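Long-range contacts in cyclic AMP receptor protein (Thermus thermophilus, PDB 4EV0), which binds cyclic AMP and, as a homodimer, attaches to specific DNA sequences to activate transcription from several promoters: residues B[22-27]-B[96-101]; B[162-167]-B[198-203]; B[141-146]-B[209-214]. All blocks are in the same frame, centred on the assembly; numbering follows the deposited sequence.

Interaction 1 (B[22-27]-B[96-101]); sequences FQRRLY and ELLALF
F22 lays its ring under L100 at one end of an antiparallel ladder in the beta roll of the cyclic nucleotide-binding domain, where outer strand 23-27 pairs with strand 95-101. Two hydrogen-bonded pairs, Q23 with A99 and R25 with L97, set the register; the bond from A99 N to Q23 O is short and straight, 2.7 Å at 177°. Along F22, CB lies beside A99 O, CD2 reaches the carbonyl oxygen O of L98 near the ring plane (3.4 Å), and CE2 and CZ come beneath L100 CB, which stands 3.9 Å from the ring centroid in a CH-pi contact over the face. A chi1 of -76°, with CG anti to the carbonyl carbon, swings the ring across L98 and L100. L45 of the adjacent strand 42-46 and L6 also pack on this ring.

Successive pairs alternate between the two sides of the sheet. On the side of R24 and L26, the aliphatic CG of R24 runs alongside L98 CD2, while L26 and E96 lie next to each other. On the other, Y27 crosses L97 with CD1 on CD1 at 3.5 Å, and I33 adjoins both. Beyond A99, the R25 chain bends at chi2, which carries its guanidinium back to F101; their planes are 48° apart, and F101 CE1 sits over one guanidinium face, with R25 NH2 3.5 Å from F101 CZ.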
loop_
_atom_site.group_PDB
_atom_site.type_symbol
_atom_site.label_atom_id
_atom_site.label_comp_id
_atom_site.label_asym_id
_atom_site.label_seq_id
_atom_site.Cartn_x
_atom_site.Cartn_y
_atom_site.Cartn_z
ATOM N N PHE B 22 3.064 -28.449 14.258
ATOM C CA PHE B 22 2.870 -28.409 12.811
ATOM C C PHE B 22 2.593 -29.796 12.204
ATOM O O PHE B 22 2.900 -30.833 12.802
ATOM C CB PHE B 22 4.091 -27.791 12.141
ATOM C CG PHE B 22 4.166 -26.310 12.274
ATOM C CD1 PHE B 22 4.453 -25.720 13.495
ATOM C CD2 PHE B 22 3.965 -25.492 11.171
ATOM C CE1 PHE B 22 4.524 -24.328 13.611
ATOM C CE2 PHE B 22 4.035 -24.118 11.288
ATOM C CZ PHE B 22 4.316 -23.541 12.505
ATOM N N GLN B 23 1.994 -29.795 11.019
ATOM C CA GLN B 23 1.702 -31.019 10.291
ATOM C C GLN B 23 2.321 -30.894 8.909
ATOM O O GLN B 23 2.320 -29.810 8.309
ATOM C CB GLN B 23 0.190 -31.233 10.199
ATOM C CG GLN B 23 -0.477 -31.186 11.570
ATOM C CD GLN B 23 -1.942 -31.591 11.570
ATOM O OE1 GLN B 23 -2.449 -32.177 10.609
ATOM N NE2 GLN B 23 -2.633 -31.278 12.669
ATOM N N ARG B 24 2.870 -31.996 8.417
ATOM C CA ARG B 24 3.521 -32.005 7.119
ATOM C C ARG B 24 2.488 -32.133 5.995
ATOM O O ARG B 24 1.595 -32.964 6.064
ATOM C CB ARG B 24 4.539 -33.145 7.061
ATOM C CG ARG B 24 5.581 -33.102 8.188
ATOM C CD ARG B 24 6.507 -34.324 8.145
ATOM N NE ARG B 24 7.829 -34.040 8.712
ATOM C CZ ARG B 24 8.309 -34.586 9.827
ATOM N NH1 ARG B 24 7.575 -35.449 10.510
ATOM N NH2 ARG B 24 9.526 -34.271 10.257
ATOM N N ARG B 25 2.598 -31.277 4.981
ATOM C CA ARG B 25 1.757 -31.356 3.786
ATOM C C ARG B 25 2.642 -31.187 2.542
ATOM O O ARG B 25 3.541 -30.341 2.526
ATOM C CB ARG B 25 0.656 -30.285 3.805
ATOM C CG ARG B 25 -0.354 -30.377 4.972
ATOM C CD ARG B 25 -1.398 -31.457 4.719
ATOM N NE ARG B 25 -2.564 -31.382 5.605
ATOM C CZ ARG B 25 -2.652 -31.982 6.791
ATOM N NH1 ARG B 25 -1.621 -32.674 7.267
ATOM N NH2 ARG B 25 -3.766 -31.883 7.509
ATOM N N LEU B 26 2.395 -32.000 1.514
ATOM C CA LEU B 26 3.224 -31.993 0.305
ATOM C C LEU B 26 2.465 -31.533 -0.939
ATOM O O LEU B 26 1.350 -31.994 -1.202
ATOM C CB LEU B 26 3.837 -33.373 0.051
ATOM C CG LEU B 26 5.079 -33.777 0.856
ATOM C CD1 LEU B 26 4.772 -33.956 2.343
ATOM C CD2 LEU B 26 5.706 -35.054 0.278
ATOM N N TYR B 27 3.078 -30.621 -1.699
ATOM C CA TYR B 27 2.504 -30.145 -2.962
ATOM C C TYR B 27 3.519 -30.199 -4.097
ATOM O O TYR B 27 4.496 -29.443 -4.092
ATOM C CB TYR B 27 1.941 -28.717 -2.817
ATOM C CG TYR B 27 0.742 -28.677 -1.912
ATOM C CD1 TYR B 27 0.888 -28.524 -0.535
ATOM C CD2 TYR B 27 -0.537 -28.845 -2.426
ATOM C CE1 TYR B 27 -0.212 -28.526 0.302
ATOM C CE2 TYR B 27 -1.645 -28.849 -1.596
ATOM C CZ TYR B 27 -1.479 -28.693 -0.233
ATOM O OH TYR B 27 -2.590 -28.703 0.583
ATOM N N GLU B 96 7.451 -28.793 0.171
ATOM C CA GLU B 96 7.070 -29.279 1.487
ATOM C C GLU B 96 6.617 -28.119 2.352
ATOM O O GLU B 96 7.337 -27.137 2.535
ATOM C CB GLU B 96 8.218 -30.025 2.156
ATOM C CG GLU B 96 8.444 -31.414 1.595
ATOM C CD GLU B 96 9.494 -32.177 2.369
ATOM O OE1 GLU B 96 9.169 -33.264 2.900
ATOM O OE2 GLU B 96 10.642 -31.684 2.446
ATOM N N LEU B 97 5.404 -28.252 2.870
ATOM C CA LEU B 97 4.785 -27.236 3.704
ATOM C C LEU B 97 4.591 -27.742 5.118
ATOM O O LEU B 97 4.138 -28.875 5.324
ATOM C CB LEU B 97 3.426 -26.841 3.121
ATOM C CG LEU B 97 3.455 -26.143 1.755
ATOM C CD1 LEU B 97 2.053 -25.756 1.326
ATOM C CD2 LEU B 97 4.366 -24.912 1.782
ATOM N N LEU B 98 4.936 -26.916 6.099
ATOM C CA LEU B 98 4.592 -27.210 7.482
ATOM C C LEU B 98 3.356 -26.399 7.834
ATOM O O LEU B 98 3.394 -25.165 7.840
ATOM C CB LEU B 98 5.750 -26.885 8.420
ATOM C CG LEU B 98 6.963 -27.814 8.382
ATOM C CD1 LEU B 98 8.105 -27.205 9.171
ATOM C CD2 LEU B 98 6.622 -29.209 8.914
ATOM N N ALA B 99 2.255 -27.094 8.105
ATOM C CA ALA B 99 0.969 -26.441 8.322
ATOM C C ALA B 99 0.615 -26.326 9.796
ATOM O O ALA B 99 0.802 -27.270 10.581
ATOM C CB ALA B 99 -0.123 -27.178 7.585
ATOM N N LEU B 100 0.090 -25.169 10.176
ATOM C CA LEU B 100 -0.372 -24.996 11.542
ATOM C C LEU B 100 -1.854 -24.644 11.556
ATOM O O LEU B 100 -2.264 -23.589 11.070
ATOM C CB LEU B 100 0.463 -23.930 12.236
ATOM C CG LEU B 100 -0.012 -23.489 13.612
ATOM C CD1 LEU B 100 0.048 -24.658 14.587
ATOM C CD2 LEU B 100 0.840 -22.315 14.069
ATOM N N PHE B 101 -2.663 -25.543 12.096
ATOM C CA PHE B 101 -4.103 -25.334 12.095
ATOM C C PHE B 101 -4.518 -24.398 13.210
ATOM O O PHE B 101 -3.722 -24.097 14.096
ATOM C CB PHE B 101 -4.846 -26.666 12.086
ATOM C CG PHE B 101 -4.749 -27.364 10.765
ATOM C CD1 PHE B 101 -3.600 -28.064 10.418
ATOM C CD2 PHE B 101 -5.771 -27.266 9.835
ATOM C CE1 PHE B 101 -3.484 -28.686 9.170
ATOM C CE2 PHE B 101 -5.659 -27.889 8.586
ATOM C CZ PHE B 101 -4.515 -28.597 8.259
#

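Interaction 2 (B[162-167]-B[198-203]); sequences FQIRHH and GTVEVR. With SO4 (sulfate ion), chain I.
The winged helix-turn-helix domain joins its first strand to the wing here: F162 pairs with V200 as an antiparallel hydrogen-bonded pair, followed by the non-hydrogen-bonded pair Q163 with T199. F162 N donates to V200 O at 3.0 Å from above the carbonyl plane, whereas the return bond from V200 N to F162 O lies in the plane of the F162 carbonyl. One further bond, I164 N to G198 O (3.0 Å), extends the pairing past the end of the strand.

Beneath the ladder, the ring of F162 turns its edge to V202, CE2 lying 4.1 Å from CG2, and I164 CG2 meets V200 CG2. L153 and L154 of helix 139-154 pack against the F162 ring.

R165, the N-cap residue of helix 166-173, bends at chi2 (-67°) and brings a guanidinium face over G198 CA. As modelled, its NH1 donates to O1 of a sulfate ion, probably from the crystallisation liquor, which also sets O4 over the H166 ring; the ion stands too close to H166 N for its exact placement to be trusted. H166 ND1 is hydrogen-bonded to S181. A short strand leading through a two-residue link into the first helix of the predicted helix-turn-helix, paired with a wing strand, is typical of the winged helix-turn-helix fold.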
loop_
_atom_site.group_PDB
_atom_site.type_symbol
_atom_site.label_atom_id
_atom_site.label_comp_id
_atom_site.label_asym_id
_atom_site.label_seq_id
_atom_site.Cartn_x
_atom_site.Cartn_y
_atom_site.Cartn_z
ATOM N N PHE B 162 11.270 30.873 -13.189
ATOM C CA PHE B 162 10.277 30.754 -12.129
ATOM C C PHE B 162 10.869 30.731 -10.729
ATOM O O PHE B 162 11.839 30.027 -10.445
ATOM C CB PHE B 162 9.381 29.538 -12.342
ATOM C CG PHE B 162 8.756 29.489 -13.696
ATOM C CD1 PHE B 162 7.848 30.463 -14.087
ATOM C CD2 PHE B 162 9.082 28.478 -14.590
ATOM C CE1 PHE B 162 7.275 30.433 -15.353
ATOM C CE2 PHE B 162 8.514 28.441 -15.850
ATOM C CZ PHE B 162 7.611 29.417 -16.235
ATOM N N GLN B 163 10.268 31.531 -9.861
ATOM C CA GLN B 163 10.520 31.438 -8.440
ATOM C C GLN B 163 9.663 30.273 -7.972
ATOM O O GLN B 163 8.439 30.396 -7.857
ATOM C CB GLN B 163 10.097 32.740 -7.752
ATOM C CG GLN B 163 10.713 32.962 -6.391
ATOM C CD GLN B 163 11.678 34.125 -6.385
ATOM O OE1 GLN B 163 12.037 34.650 -7.446
ATOM N NE2 GLN B 163 12.107 34.540 -5.191
ATOM N N ILE B 164 10.288 29.124 -7.742
ATOM C CA ILE B 164 9.513 27.952 -7.362
ATOM C C ILE B 164 10.344 26.899 -6.628
ATOM O O ILE B 164 11.480 26.606 -7.010
ATOM C CB ILE B 164 8.715 27.367 -8.572
ATOM C CG1 ILE B 164 7.664 26.366 -8.080
ATOM C CG2 ILE B 164 9.642 26.777 -9.663
ATOM C CD1 ILE B 164 6.546 26.144 -9.070
ATOM N N ARG B 165 9.786 26.360 -5.548
ATOM C CA ARG B 165 10.476 25.350 -4.762
ATOM C C ARG B 165 10.212 23.973 -5.372
ATOM O O ARG B 165 9.185 23.769 -6.044
ATOM C CB ARG B 165 10.006 25.404 -3.304
ATOM C CG ARG B 165 10.356 26.706 -2.566
ATOM C CD ARG B 165 11.855 26.818 -2.387
ATOM N NE ARG B 165 12.269 28.127 -1.909
ATOM C CZ ARG B 165 13.529 28.437 -1.611
ATOM N NH1 ARG B 165 14.485 27.527 -1.734
ATOM N NH2 ARG B 165 13.839 29.656 -1.176
ATOM N N HIS B 166 11.114 23.020 -5.158
ATOM C CA HIS B 166 10.868 21.673 -5.659
ATOM C C HIS B 166 9.579 21.103 -5.071
ATOM O O HIS B 166 8.877 20.341 -5.743
ATOM C CB HIS B 166 12.049 20.737 -5.382
ATOM C CG HIS B 166 13.302 21.109 -6.116
ATOM N ND1 HIS B 166 14.446 20.343 -6.071
ATOM C CD2 HIS B 166 13.594 22.177 -6.897
ATOM C CE1 HIS B 166 15.392 20.922 -6.793
ATOM N NE2 HIS B 166 14.902 22.040 -7.301
ATOM N N HIS B 167 9.245 21.478 -3.834
ATOM C CA HIS B 167 8.040 20.929 -3.210
ATOM C C HIS B 167 6.749 21.466 -3.833
ATOM O O HIS B 167 5.757 20.739 -3.922
ATOM C CB HIS B 167 8.054 21.055 -1.669
ATOM C CG HIS B 167 7.857 22.452 -1.155
ATOM N ND1 HIS B 167 6.651 23.117 -1.237
ATOM C CD2 HIS B 167 8.706 23.295 -0.521
ATOM C CE1 HIS B 167 6.775 24.318 -0.699
ATOM N NE2 HIS B 167 8.011 24.450 -0.257
ATOM N N GLY B 198 16.187 28.453 -5.355
ATOM C CA GLY B 198 14.764 28.726 -5.454
ATOM C C GLY B 198 14.231 29.074 -6.842
ATOM O O GLY B 198 13.163 29.690 -6.937
ATOM N N THR B 199 14.944 28.681 -7.909
ATOM C CA THR B 199 14.513 28.987 -9.276
ATOM C C THR B 199 14.718 27.854 -10.293
ATOM O O THR B 199 15.715 27.104 -10.263
ATOM C CB THR B 199 15.208 30.256 -9.866
ATOM O OG1 THR B 199 16.614 30.021 -10.003
ATOM C CG2 THR B 199 14.956 31.515 -9.018
ATOM N N VAL B 200 13.766 27.754 -11.215
ATOM C CA VAL B 200 13.899 26.879 -12.350
ATOM C C VAL B 200 13.679 27.696 -13.617
ATOM O O VAL B 200 12.631 28.321 -13.788
ATOM C CB VAL B 200 12.884 25.723 -12.309
ATOM C CG1 VAL B 200 13.116 24.779 -13.489
ATOM C CG2 VAL B 200 12.989 24.967 -10.989
ATOM N N GLU B 201 14.674 27.705 -14.492
ATOM C CA GLU B 201 14.558 28.391 -15.767
ATOM C C GLU B 201 14.506 27.379 -16.915
ATOM O O GLU B 201 15.400 26.547 -17.073
ATOM C CB GLU B 201 15.723 29.363 -15.954
ATOM C CG GLU B 201 15.974 29.790 -17.407
ATOM C CD GLU B 201 17.059 30.865 -17.538
ATOM O OE1 GLU B 201 17.806 31.103 -16.558
ATOM O OE2 GLU B 201 17.159 31.477 -18.627
ATOM N N VAL B 202 13.439 27.446 -17.701
ATOM C CA VAL B 202 13.294 26.624 -18.890
ATOM C C VAL B 202 14.135 27.230 -20.018
ATOM O O VAL B 202 14.063 28.437 -20.267
ATOM C CB VAL B 202 11.815 26.552 -19.302
ATOM C CG1 VAL B 202 11.621 25.699 -20.574
ATOM C CG2 VAL B 202 10.982 26.034 -18.128
ATOM N N ARG B 203 14.945 26.399 -20.674
ATOM C CA ARG B 203 15.848 26.861 -21.736
ATOM C C ARG B 203 15.271 26.480 -23.083
ATOM O O ARG B 203 15.182 27.297 -24.003
ATOM C CB ARG B 203 17.217 26.195 -21.597
ATOM C CG ARG B 203 17.811 26.310 -20.214
ATOM C CD ARG B 203 18.163 27.755 -19.905
ATOM N NE ARG B 203 19.354 28.186 -20.634
ATOM C CZ ARG B 203 19.815 29.435 -20.635
ATOM N NH1 ARG B 203 19.177 30.378 -19.952
ATOM N NH2 ARG B 203 20.909 29.745 -21.320
HETATM S S SO4 I . 14.298 23.785 -3.626
HETATM O O1 SO4 I . 14.536 24.498 -2.368
HETATM O O2 SO4 I . 12.861 23.630 -3.817
HETATM O O3 SO4 I . 14.854 24.558 -4.732
HETATM O O4 SO4 I . 14.915 22.455 -3.576
#

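Interaction 3 (B[141-146]-B[209-214]); sequences EARNRV and EEIAFG
R143 spreads its guanidinium over I211, so that CG2 of the isoleucine lies 3.5 Å above the centre of the guanidinium plane. I211 CD1 comes in beside R143 NH2, at 3.3 Å, and the two side chains cross at about a right angle. With CG anti to the backbone N (chi1 -176°) and the chain extended out to NE, R143 reaches across from helix 139-154 to helix 205-212, and its NH2 goes on to a salt bridge with E190 and a hydrogen bond to the backbone O of A216. Replacing R143 by alanine is likely to uncover one flank of I211 and leave E190 without its salt-bridge partner.

Alongside, N144 ND2 donates to I211 O at 2.7 Å, nearly in line with the carbonyl (174° at the oxygen), though the N-H...O angle is bent to 147°, and close to the plane of the N144 amide. That oxygen also accepts from G214 N, at 3.1 Å, within the Schellman motif that ends helix 205-212. Thus N144 grips the helix terminus while its CB rests near A212 O, which is hydrogen-bonded to Y148 of the second subunit.

The contact therefore fastens the C-terminal helix to helix 139-154, with L187 of helix 177-189 and V192 also against I211 and the second subunit packing on N144 and F213.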
loop_
_atom_site.group_PDB
_atom_site.type_symbol
_atom_site.label_atom_id
_atom_site.label_comp_id
_atom_site.label_asym_id
_atom_site.label_seq_id
_atom_site.Cartn_x
_atom_site.Cartn_y
_atom_site.Cartn_z
ATOM N N GLU B 141 7.991 7.972 -16.251
ATOM C CA GLU B 141 6.704 8.647 -16.151
ATOM C C GLU B 141 6.781 9.873 -15.218
ATOM O O GLU B 141 6.139 10.909 -15.471
ATOM C CB GLU B 141 5.642 7.686 -15.652
ATOM C CG GLU B 141 5.340 6.544 -16.584
ATOM C CD GLU B 141 4.630 5.399 -15.877
ATOM O OE1 GLU B 141 3.455 5.141 -16.214
ATOM O OE2 GLU B 141 5.246 4.777 -14.980
ATOM N N ALA B 142 7.573 9.752 -14.157
ATOM C CA ALA B 142 7.855 10.894 -13.302
ATOM C C ALA B 142 8.413 12.052 -14.150
ATOM O O ALA B 142 8.002 13.191 -13.994
ATOM C CB ALA B 142 8.818 10.498 -12.164
ATOM N N ARG B 143 9.306 11.733 -15.079
ATOM C CA ARG B 143 9.929 12.726 -15.948
ATOM C C ARG B 143 8.895 13.487 -16.793
ATOM O O ARG B 143 8.866 14.716 -16.785
ATOM C CB ARG B 143 10.968 12.035 -16.832
ATOM C CG ARG B 143 11.747 12.955 -17.721
ATOM C CD ARG B 143 13.056 12.292 -18.155
ATOM N NE ARG B 143 13.705 13.054 -19.218
ATOM C CZ ARG B 143 13.443 12.881 -20.509
ATOM N NH1 ARG B 143 12.559 11.957 -20.885
ATOM N NH2 ARG B 143 14.070 13.621 -21.422
ATOM N N ASN B 144 8.038 12.747 -17.497
ATOM C CA ASN B 144 6.900 13.320 -18.218
ATOM C C ASN B 144 6.042 14.247 -17.343
ATOM O O ASN B 144 5.696 15.358 -17.739
ATOM C CB ASN B 144 5.973 12.210 -18.737
ATOM C CG ASN B 144 6.677 11.211 -19.656
ATOM O OD1 ASN B 144 6.522 9.999 -19.499
ATOM N ND2 ASN B 144 7.427 11.716 -20.628
ATOM N N ARG B 145 5.674 13.759 -16.164
ATOM C CA ARG B 145 4.773 14.475 -15.277
ATOM C C ARG B 145 5.383 15.769 -14.735
ATOM O O ARG B 145 4.694 16.781 -14.609
ATOM C CB ARG B 145 4.331 13.557 -14.129
ATOM C CG ARG B 145 3.421 12.436 -14.608
ATOM C CD ARG B 145 2.833 11.598 -13.499
ATOM N NE ARG B 145 2.071 10.501 -14.087
ATOM C CZ ARG B 145 1.326 9.644 -13.395
ATOM N NH1 ARG B 145 1.227 9.758 -12.068
ATOM N NH2 ARG B 145 0.676 8.670 -14.033
ATOM N N VAL B 146 6.677 15.732 -14.434
ATOM C CA VAL B 146 7.373 16.914 -13.964
ATOM C C VAL B 146 7.545 17.930 -15.101
ATOM O O VAL B 146 7.339 19.121 -14.895
ATOM C CB VAL B 146 8.708 16.534 -13.295
ATOM C CG1 VAL B 146 9.519 17.768 -12.952
ATOM C CG2 VAL B 146 8.428 15.693 -12.035
ATOM N N GLU B 209 8.255 20.469 -23.955
ATOM C CA GLU B 209 6.918 20.066 -24.367
ATOM C C GLU B 209 6.983 18.677 -24.985
ATOM O O GLU B 209 6.098 17.849 -24.788
ATOM C CB GLU B 209 6.337 21.079 -25.356
ATOM C CG GLU B 209 4.820 20.982 -25.552
ATOM C CD GLU B 209 4.225 22.213 -26.244
ATOM O OE1 GLU B 209 4.926 22.835 -27.081
ATOM O OE2 GLU B 209 3.058 22.559 -25.943
ATOM N N GLU B 210 8.059 18.413 -25.711
ATOM C CA GLU B 210 8.268 17.087 -26.277
ATOM C C GLU B 210 8.411 16.052 -25.170
ATOM O O GLU B 210 7.838 14.971 -25.244
ATOM C CB GLU B 210 9.502 17.057 -27.191
ATOM C CG GLU B 210 9.344 17.807 -28.510
ATOM C CD GLU B 210 10.405 17.414 -29.540
ATOM O OE1 GLU B 210 11.462 16.873 -29.143
ATOM O OE2 GLU B 210 10.177 17.640 -30.752
ATOM N N ILE B 211 9.190 16.391 -24.148
ATOM C CA ILE B 211 9.414 15.480 -23.031
ATOM C C ILE B 211 8.126 15.236 -22.237
ATOM O O ILE B 211 7.871 14.105 -21.817
ATOM C CB ILE B 211 10.561 15.969 -22.096
ATOM C CG1 ILE B 211 11.896 15.953 -22.846
ATOM C CG2 ILE B 211 10.667 15.076 -20.860
ATOM C CD1 ILE B 211 13.033 16.625 -22.107
ATOM N N ALA B 212 7.314 16.285 -22.053
ATOM C CA ALA B 212 6.057 16.164 -21.310
ATOM C C ALA B 212 5.126 15.146 -21.970
ATOM O O ALA B 212 4.464 14.349 -21.298
ATOM C CB ALA B 212 5.364 17.504 -21.179
ATOM N N PHE B 213 5.095 15.165 -23.297
ATOM C CA PHE B 213 4.191 14.294 -24.029
ATOM C C PHE B 213 4.860 13.029 -24.497
ATOM O O PHE B 213 4.311 12.298 -25.317
ATOM C CB PHE B 213 3.531 15.047 -25.173
ATOM C CG PHE B 213 2.672 16.157 -24.696
ATOM C CD1 PHE B 213 1.517 15.880 -23.970
ATOM C CD2 PHE B 213 3.035 17.475 -24.896
ATOM C CE1 PHE B 213 0.706 16.904 -23.500
ATOM C CE2 PHE B 213 2.232 18.507 -24.426
ATOM C CZ PHE B 213 1.065 18.219 -23.724
ATOM N N GLY B 214 6.030 12.744 -23.940
ATOM C CA GLY B 214 6.621 11.420 -24.063
ATOM C C GLY B 214 7.104 11.037 -25.453
ATOM O O GLY B 214 7.355 9.859 -25.750
#

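From the N terminus, interaction 1 comes first: strand 23-27 pairs with strand 95-101, closing a loop that contains most of the beta roll, and it is complete before either other contact begins. Helices 102-111 and 114-135 then lead to the DNA-binding domain. There residues 141-146 open interaction 3, which closes only near the C terminus at 209-214, tying helix 205-212 to helix 139-154. Within that span, interaction 2 joins 162-167 to 198-203, enclosing helices 166-173 and 177-189. Interactions 2 and 3 have centres about 17 Å apart without touching, whereas interaction 1 lies on the opposite side of the chain's centre, its centre about 59 Å from that of interaction 2.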